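Acyl carrier protein (Thermotoga maritima, PDB 1VKU) probably carries the growing acyl chain during fatty acid biosynthesis, on a phosphopantetheine arm that is not attached in this crystal structure. Local coordinates at residues F22-I25 / A26-M30; E39-F43 / K44-F48; D55-M58 / F59-E63. All coordinates share one frame; numbering follows the deposited sequence.

Interaction 1: F22-I25 / A26-M30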
loop_
_atom_site.group_PDB
_atom_site.type_symbol
_atom_site.label_atom_id
_atom_site.label_comp_id
_atom_site.label_asym_id
_atom_site.label_seq_id
_atom_site.Cartn_x
_atom_site.Cartn_y
_atom_site.Cartn_z
ATOM N N PHE A 22 2.502 -5.148 1.545
ATOM C CA PHE A 22 1.238 -5.117 0.836
ATOM C C PHE A 22 0.706 -6.552 0.602
ATOM O O PHE A 22 -0.425 -6.838 0.929
ATOM C CB PHE A 22 1.421 -4.389 -0.482
ATOM C CG PHE A 22 0.292 -4.551 -1.449
ATOM C CD1 PHE A 22 -1.031 -4.531 -1.030
ATOM C CD2 PHE A 22 0.558 -4.693 -2.800
ATOM C CE1 PHE A 22 -2.064 -4.680 -1.935
ATOM C CE2 PHE A 22 -0.475 -4.837 -3.717
ATOM C CZ PHE A 22 -1.783 -4.837 -3.288
ATOM N N VAL A 23 1.528 -7.453 0.070
ATOM C CA VAL A 23 1.086 -8.836 -0.198
ATOM C C VAL A 23 0.658 -9.554 1.096
ATOM O O VAL A 23 -0.352 -10.272 1.118
ATOM C CB VAL A 23 2.155 -9.592 -0.980
ATOM C CG1 VAL A 23 1.847 -11.092 -1.118
ATOM C CG2 VAL A 23 2.259 -8.982 -2.340
ATOM N N GLU A 24 1.406 -9.343 2.171
ATOM C CA GLU A 24 1.145 -10.013 3.446
ATOM C C GLU A 24 -0.157 -9.533 4.062
ATOM O O GLU A 24 -0.968 -10.335 4.546
ATOM C CB GLU A 24 2.315 -9.767 4.407
ATOM C CG GLU A 24 2.060 -10.051 5.886
ATOM C CD GLU A 24 3.027 -9.285 6.802
ATOM O OE1 GLU A 24 4.206 -9.054 6.423
ATOM O OE2 GLU A 24 2.604 -8.880 7.912
ATOM N N ILE A 25 -0.352 -8.224 4.045
ATOM C CA ILE A 25 -1.584 -7.626 4.544
ATOM C C ILE A 25 -2.773 -8.076 3.702
ATOM O O ILE A 25 -3.790 -8.460 4.239
ATOM C CB ILE A 25 -1.497 -6.089 4.534
ATOM C CG1 ILE A 25 -0.577 -5.581 5.651
ATOM C CG2 ILE A 25 -2.890 -5.499 4.685
ATOM C CD1 ILE A 25 -0.208 -4.149 5.497
ATOM N N ALA A 26 -2.645 -8.044 2.375
ATOM C CA ALA A 26 -3.746 -8.503 1.506
ATOM C C ALA A 26 -4.143 -9.925 1.846
ATOM O O ALA A 26 -5.310 -10.256 1.938
ATOM C CB ALA A 26 -3.345 -8.389 0.034
ATOM N N SER A 27 -3.147 -10.764 2.088
ATOM C CA SER A 27 -3.371 -12.163 2.370
ATOM C C SER A 27 -3.888 -12.404 3.778
ATOM O O SER A 27 -4.845 -13.165 3.977
ATOM C CB SER A 27 -2.072 -12.941 2.194
ATOM O OG SER A 27 -2.300 -14.305 2.468
ATOM N N GLU A 28 -3.232 -11.791 4.756
ATOM C CA GLU A 28 -3.543 -12.057 6.152
ATOM C C GLU A 28 -4.741 -11.297 6.681
ATOM O O GLU A 28 -5.539 -11.854 7.414
ATOM C CB GLU A 28 -2.348 -11.762 7.026
ATOM C CG GLU A 28 -1.351 -12.894 7.068
ATOM C CD GLU A 28 -0.105 -12.517 7.833
ATOM O OE1 GLU A 28 -0.201 -11.617 8.712
ATOM O OE2 GLU A 28 0.963 -13.121 7.551
ATOM N N LYS A 29 -4.869 -10.029 6.327
ATOM C CA LYS A 29 -5.996 -9.262 6.826
ATOM C C LYS A 29 -7.192 -9.321 5.895
ATOM O O LYS A 29 -8.318 -9.224 6.351
ATOM C CB LYS A 29 -5.626 -7.813 7.056
ATOM C CG LYS A 29 -4.325 -7.605 7.751
ATOM C CD LYS A 29 -4.399 -8.050 9.142
ATOM C CE LYS A 29 -3.622 -7.107 9.995
ATOM N NZ LYS A 29 -4.175 -7.217 11.355
HETATM N N MSE A 30 -6.960 -9.491 4.599
HETATM C CA MSE A 30 -8.041 -9.287 3.632
HETATM C C MSE A 30 -8.440 -10.534 2.858
HETATM O O MSE A 30 -9.412 -10.491 2.129
HETATM C CB MSE A 30 -7.697 -8.122 2.699
HETATM C CG MSE A 30 -7.506 -6.801 3.471
HETATM SE SE MSE A 30 -6.779 -5.396 2.392
HETATM C CE MSE A 30 -8.468 -4.846 1.592
HETATM O O HOH W 1 -0.232 -8.238 8.419
#

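Interaction 2: E39-F43 / K44-F48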
loop_
_atom_site.group_PDB
_atom_site.type_symbol
_atom_site.label_atom_id
_atom_site.label_comp_id
_atom_site.label_asym_id
_atom_site.label_seq_id
_atom_site.Cartn_x
_atom_site.Cartn_y
_atom_site.Cartn_z
ATOM N N GLU A 39 4.292 -3.434 -9.181
ATOM C CA GLU A 39 3.956 -2.061 -8.838
ATOM C C GLU A 39 3.094 -1.297 -9.849
ATOM O O GLU A 39 2.386 -0.355 -9.476
ATOM C CB GLU A 39 5.244 -1.277 -8.738
ATOM C CG GLU A 39 5.727 -0.998 -7.343
ATOM C CD GLU A 39 6.899 -0.047 -7.360
ATOM O OE1 GLU A 39 6.951 0.820 -8.258
ATOM O OE2 GLU A 39 7.784 -0.168 -6.494
ATOM N N GLU A 40 3.200 -1.669 -11.119
ATOM C CA GLU A 40 2.497 -0.999 -12.197
ATOM C C GLU A 40 1.047 -1.418 -12.324
ATOM O O GLU A 40 0.298 -0.759 -13.026
ATOM C CB GLU A 40 3.201 -1.233 -13.541
ATOM C CG GLU A 40 4.537 -0.517 -13.698
ATOM C CD GLU A 40 4.438 1.000 -13.537
ATOM O OE1 GLU A 40 3.526 1.616 -14.140
ATOM O OE2 GLU A 40 5.284 1.582 -12.808
ATOM N N ASN A 41 0.662 -2.515 -11.673
ATOM C CA ASN A 41 -0.738 -2.948 -11.623
ATOM C C ASN A 41 -1.634 -1.931 -10.930
ATOM O O ASN A 41 -1.277 -1.388 -9.876
ATOM C CB ASN A 41 -0.903 -4.254 -10.822
ATOM C CG ASN A 41 -0.110 -5.428 -11.388
ATOM O OD1 ASN A 41 0.488 -6.221 -10.630
ATOM N ND2 ASN A 41 -0.105 -5.553 -12.702
ATOM N N THR A 42 -2.826 -1.726 -11.474
ATOM C CA THR A 42 -3.817 -0.927 -10.777
ATOM C C THR A 42 -4.421 -1.774 -9.682
ATOM O O THR A 42 -4.465 -3.006 -9.773
ATOM C CB THR A 42 -4.893 -0.453 -11.735
ATOM O OG1 THR A 42 -5.598 -1.586 -12.250
ATOM C CG2 THR A 42 -4.255 0.119 -12.992
ATOM N N PHE A 43 -4.901 -1.125 -8.639
ATOM C CA PHE A 43 -5.588 -1.878 -7.602
ATOM C C PHE A 43 -6.829 -2.520 -8.137
ATOM O O PHE A 43 -7.192 -3.616 -7.727
ATOM C CB PHE A 43 -5.923 -0.983 -6.428
ATOM C CG PHE A 43 -4.792 -0.816 -5.510
ATOM C CD1 PHE A 43 -4.434 -1.850 -4.653
ATOM C CD2 PHE A 43 -4.051 0.352 -5.518
ATOM C CE1 PHE A 43 -3.352 -1.724 -3.815
ATOM C CE2 PHE A 43 -2.970 0.506 -4.668
ATOM C CZ PHE A 43 -2.620 -0.531 -3.817
ATOM N N LYS A 44 -7.460 -1.816 -9.071
ATOM C CA LYS A 44 -8.668 -2.250 -9.714
ATOM C C LYS A 44 -8.415 -3.574 -10.391
ATOM O O LYS A 44 -9.173 -4.521 -10.201
ATOM C CB LYS A 44 -9.125 -1.205 -10.739
ATOM C CG LYS A 44 -10.284 -1.639 -11.603
ATOM C CD LYS A 44 -10.907 -0.449 -12.305
ATOM C CE LYS A 44 -12.227 -0.823 -12.956
ATOM N NZ LYS A 44 -12.043 -1.415 -14.301
ATOM N N GLU A 45 -7.351 -3.657 -11.176
ATOM C CA GLU A 45 -7.061 -4.923 -11.810
ATOM C C GLU A 45 -6.691 -6.034 -10.823
ATOM O O GLU A 45 -6.912 -7.191 -11.109
ATOM C CB GLU A 45 -6.036 -4.786 -12.933
ATOM C CG GLU A 45 -4.588 -4.817 -12.503
ATOM C CD GLU A 45 -3.678 -4.536 -13.672
ATOM O OE1 GLU A 45 -3.714 -5.299 -14.660
ATOM O OE2 GLU A 45 -2.941 -3.537 -13.623
ATOM N N LEU A 46 -6.150 -5.692 -9.664
ATOM C CA LEU A 46 -5.873 -6.709 -8.644
ATOM C C LEU A 46 -7.124 -7.155 -7.893
ATOM O O LEU A 46 -7.045 -8.009 -7.011
ATOM C CB LEU A 46 -4.822 -6.220 -7.650
ATOM C CG LEU A 46 -3.457 -6.010 -8.284
ATOM C CD1 LEU A 46 -2.457 -5.753 -7.207
ATOM C CD2 LEU A 46 -3.049 -7.232 -9.081
ATOM N N GLY A 47 -8.269 -6.576 -8.258
ATOM C CA GLY A 47 -9.553 -6.828 -7.599
ATOM C C GLY A 47 -9.801 -6.048 -6.323
ATOM O O GLY A 47 -10.547 -6.495 -5.483
ATOM N N PHE A 48 -9.155 -4.901 -6.151
ATOM C CA PHE A 48 -9.418 -4.076 -4.974
ATOM C C PHE A 48 -10.350 -2.969 -5.402
ATOM O O PHE A 48 -10.044 -2.228 -6.344
ATOM C CB PHE A 48 -8.134 -3.445 -4.427
ATOM C CG PHE A 48 -7.198 -4.418 -3.763
ATOM C CD1 PHE A 48 -6.458 -5.333 -4.525
ATOM C CD2 PHE A 48 -7.013 -4.391 -2.395
ATOM C CE1 PHE A 48 -5.576 -6.229 -3.904
ATOM C CE2 PHE A 48 -6.138 -5.275 -1.764
ATOM C CZ PHE A 48 -5.421 -6.195 -2.508
#

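Interaction 3: D55-M58 / F59-E63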
loop_
_atom_site.group_PDB
_atom_site.type_symbol
_atom_site.label_atom_id
_atom_site.label_comp_id
_atom_site.label_asym_id
_atom_site.label_seq_id
_atom_site.Cartn_x
_atom_site.Cartn_y
_atom_site.Cartn_z
ATOM N N ASP A 55 -9.378 0.236 3.355
ATOM C CA ASP A 55 -8.968 -0.740 4.369
ATOM C C ASP A 55 -7.460 -0.964 4.299
ATOM O O ASP A 55 -6.779 -0.931 5.307
ATOM C CB ASP A 55 -9.681 -2.080 4.212
ATOM C CG ASP A 55 -11.094 -2.070 4.757
ATOM O OD1 ASP A 55 -11.342 -1.601 5.904
ATOM O OD2 ASP A 55 -12.037 -2.555 4.099
ATOM N N LEU A 56 -6.944 -1.212 3.104
ATOM C CA LEU A 56 -5.499 -1.335 2.885
ATOM C C LEU A 56 -4.708 -0.153 3.461
ATOM O O LEU A 56 -3.706 -0.358 4.137
ATOM C CB LEU A 56 -5.194 -1.464 1.394
ATOM C CG LEU A 56 -3.776 -1.804 0.964
ATOM C CD1 LEU A 56 -3.372 -3.164 1.472
ATOM C CD2 LEU A 56 -3.777 -1.780 -0.524
ATOM N N VAL A 57 -5.177 1.066 3.213
ATOM C CA VAL A 57 -4.488 2.288 3.670
ATOM C C VAL A 57 -4.494 2.338 5.205
ATOM O O VAL A 57 -3.461 2.591 5.809
ATOM C CB VAL A 57 -5.104 3.559 3.026
ATOM C CG1 VAL A 57 -4.687 4.830 3.743
ATOM C CG2 VAL A 57 -4.751 3.635 1.522
HETATM N N MSE A 58 -5.638 2.037 5.825
HETATM C CA MSE A 58 -5.752 2.062 7.271
HETATM C C MSE A 58 -4.873 0.993 7.911
HETATM O O MSE A 58 -4.343 1.207 9.004
HETATM C CB MSE A 58 -7.194 1.924 7.715
HETATM C CG MSE A 58 -8.015 3.146 7.427
HETATM SE SE MSE A 58 -9.959 2.797 7.679
HETATM C CE MSE A 58 -10.008 2.900 9.665
ATOM N N PHE A 59 -4.689 -0.132 7.218
ATOM C CA PHE A 59 -3.768 -1.179 7.704
ATOM C C PHE A 59 -2.302 -0.719 7.629
ATOM O O PHE A 59 -1.559 -0.928 8.568
ATOM C CB PHE A 59 -3.919 -2.515 6.967
ATOM C CG PHE A 59 -5.185 -3.298 7.306
ATOM C CD1 PHE A 59 -5.539 -3.573 8.618
ATOM C CD2 PHE A 59 -5.980 -3.815 6.275
ATOM C CE1 PHE A 59 -6.685 -4.303 8.896
ATOM C CE2 PHE A 59 -7.101 -4.551 6.551
ATOM C CZ PHE A 59 -7.460 -4.786 7.854
ATOM N N PHE A 60 -1.898 -0.102 6.527
ATOM C CA PHE A 60 -0.576 0.513 6.433
ATOM C C PHE A 60 -0.379 1.627 7.468
ATOM O O PHE A 60 0.673 1.731 8.090
ATOM C CB PHE A 60 -0.323 1.057 5.035
ATOM C CG PHE A 60 0.320 0.059 4.114
ATOM C CD1 PHE A 60 1.693 -0.157 4.152
ATOM C CD2 PHE A 60 -0.435 -0.677 3.247
ATOM C CE1 PHE A 60 2.298 -1.072 3.318
ATOM C CE2 PHE A 60 0.171 -1.629 2.397
ATOM C CZ PHE A 60 1.532 -1.831 2.448
ATOM N N GLU A 61 -1.390 2.456 7.657
ATOM C CA GLU A 61 -1.333 3.504 8.664
ATOM C C GLU A 61 -1.004 2.950 10.052
ATOM O O GLU A 61 -0.216 3.521 10.811
ATOM C CB GLU A 61 -2.663 4.239 8.708
ATOM C CG GLU A 61 -2.970 5.135 7.522
ATOM C CD GLU A 61 -4.215 6.006 7.734
ATOM O OE1 GLU A 61 -5.254 5.509 8.218
ATOM O OE2 GLU A 61 -4.155 7.201 7.407
ATOM N N ASP A 62 -1.656 1.858 10.410
ATOM C CA ASP A 62 -1.516 1.309 11.738
ATOM C C ASP A 62 -0.161 0.628 11.856
ATOM O O ASP A 62 0.493 0.750 12.899
ATOM C CB ASP A 62 -2.624 0.303 11.997
ATOM C CG ASP A 62 -2.648 -0.188 13.433
ATOM O OD1 ASP A 62 -2.517 0.646 14.357
ATOM O OD2 ASP A 62 -2.821 -1.391 13.727
ATOM N N GLU A 63 0.262 -0.065 10.786
ATOM C CA GLU A 63 1.512 -0.808 10.789
ATOM C C GLU A 63 2.678 0.137 10.908
ATOM O O GLU A 63 3.690 -0.207 11.506
ATOM C CB GLU A 63 1.713 -1.592 9.489
ATOM C CG GLU A 63 1.046 -2.949 9.442
ATOM C CD GLU A 63 1.605 -3.918 10.463
ATOM O OE1 GLU A 63 2.840 -4.078 10.531
ATOM O OE2 GLU A 63 0.792 -4.519 11.197
#

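Interaction 1: F22-I25 / A26-M30
Ile25 O is gripped by two backbone amides, firmly by Lys29 N at 2.8 Å and weakly by Met30 N at 3.4 Å. One residue earlier, Glu28 N reaches Glu24 O at 2.7 Å; three residues before Lys29, Ala26 N reaches Phe22 O almost straight, with an N-H...O angle of 167°. This is the last part of helix 14-28, the first helix of the acyl carrier protein bundle, and its two flanks differ sharply. On the solvent flank the extended chains of Glu24 and Glu28 run up to one another: Glu28 OE2 lies 3.7 Å from Glu24 CG, and the carboxylate planes are turned 35° apart. Their like charges probably repel, but a water donates to Glu24 OE2 at 3.0 Å and more weakly to Glu28 OE1, and Lys21 forms a salt bridge with Glu24. With CG2 anti to the backbone N, Ile25 brings that methyl to where its side chain crosses the chain of Lys29, 4.0 Å from Lys29 CG. On the buried flank, Ala26 CB meets Phe22 CE1 obliquely at 4.4 Å, and both residues pack on Leu34 of the loop that follows.

Interaction 2: E39-F43 / K44-F48
Phe43 and Phe48 form the tight, buried end of this loop: a T-shaped pair in which the edge of Phe43 is presented to the face of Phe48, planes at 75° and centroids 5.5 Å apart. Phe43 CD1 does the touching, lying over the rim of the Phe48 ring rather than its middle. Behind the rings Phe48 N donates to Phe43 O at 2.8 Å, and the two CB atoms are 3.9 Å apart. The other end faces solvent and is held by polar bonds. Thr42 OG1, placed between its own backbone N and carbonyl carbon (chi1 64°), accepts from Glu45 N at 2.9 Å; Glu45 folds back in return, and its OE2 takes Thr42 N at 2.8 Å through the anti lone pair. Leu46 CG and CD2 lie against Asn41, CD2 4.0 Å from Asn41 OD1, an oxygen hydrogen-bonded to Asp38 N. Lys44, by contrast, sends its amine away from the loop. The reciprocal bonds of Thr42 and Glu45 have the pattern of a capping box, round a helix-like turn closed by Leu46 N to Thr42 O (3.2 Å), in the long loop before Ser50, the predicted phosphopantetheine serine of the carrier protein.

Interaction 3: D55-M58 / F59-E63
Four successive i to i+4 bonds, from Phe59 N to Asp55 O through Asp62 N to Met58 O, carry helix 50-64 across this stretch, the shortest being Glu61 N to Val57 O at 2.8 Å. Leu56 and Phe60 point the same way, side by side, with Leu56 CD1 4.0 Å from Phe60 CE2; Phe60 also turns its ring edge to Leu56 O, which lies 3.4 Å from CD2. Both face the core, where Phe22 and Leu82 of the neighbouring helices meet them. Phe59 leans back along its own helix, CD2 resting 3.1 Å from Asp55 O because CG stands anti to the carbonyl carbon (chi1 -73°). Glu61 also runs back toward the preceding turn: its CG sits 3.1 Å from Val57 O, CG and CD cross Val57 CG1 at 4.2 Å, and OE1 stops 3.7 Å from Met58 CG. Its other oxygen, OE2, accepts from Ile68 N in the loop beyond the helix. A leucine in place of Glu61 would probably leave the Ile68 amide without its acceptor and loosen the hold of this helix on the loop there. Apolar side chains thus bind this helix to the bundle, whereas a carboxylate tethers the loop that follows it.

Phe22 is where the three contacts converge. Its CZ lies 3.5 Å from Phe43 CE1 of interaction 2, and its CE1 lies 3.7 Å from Leu56 CD2 of interaction 3. Phe43 CE1 in turn comes within 3.3 Å of Leu56 CD2, so interactions 2 and 3 meet although their centres are about 17 Å apart, on opposite sides of the chain's centre. A second junction joins interactions 1 and 3, with Lys29 CB 3.6 Å from Phe59 CE2. The side chains of Phe48, Asp55 and Met30, one from each contact, are about 8, 10 and 11 Å from that of Ser50, the predicted attachment residue, so none of them touches it.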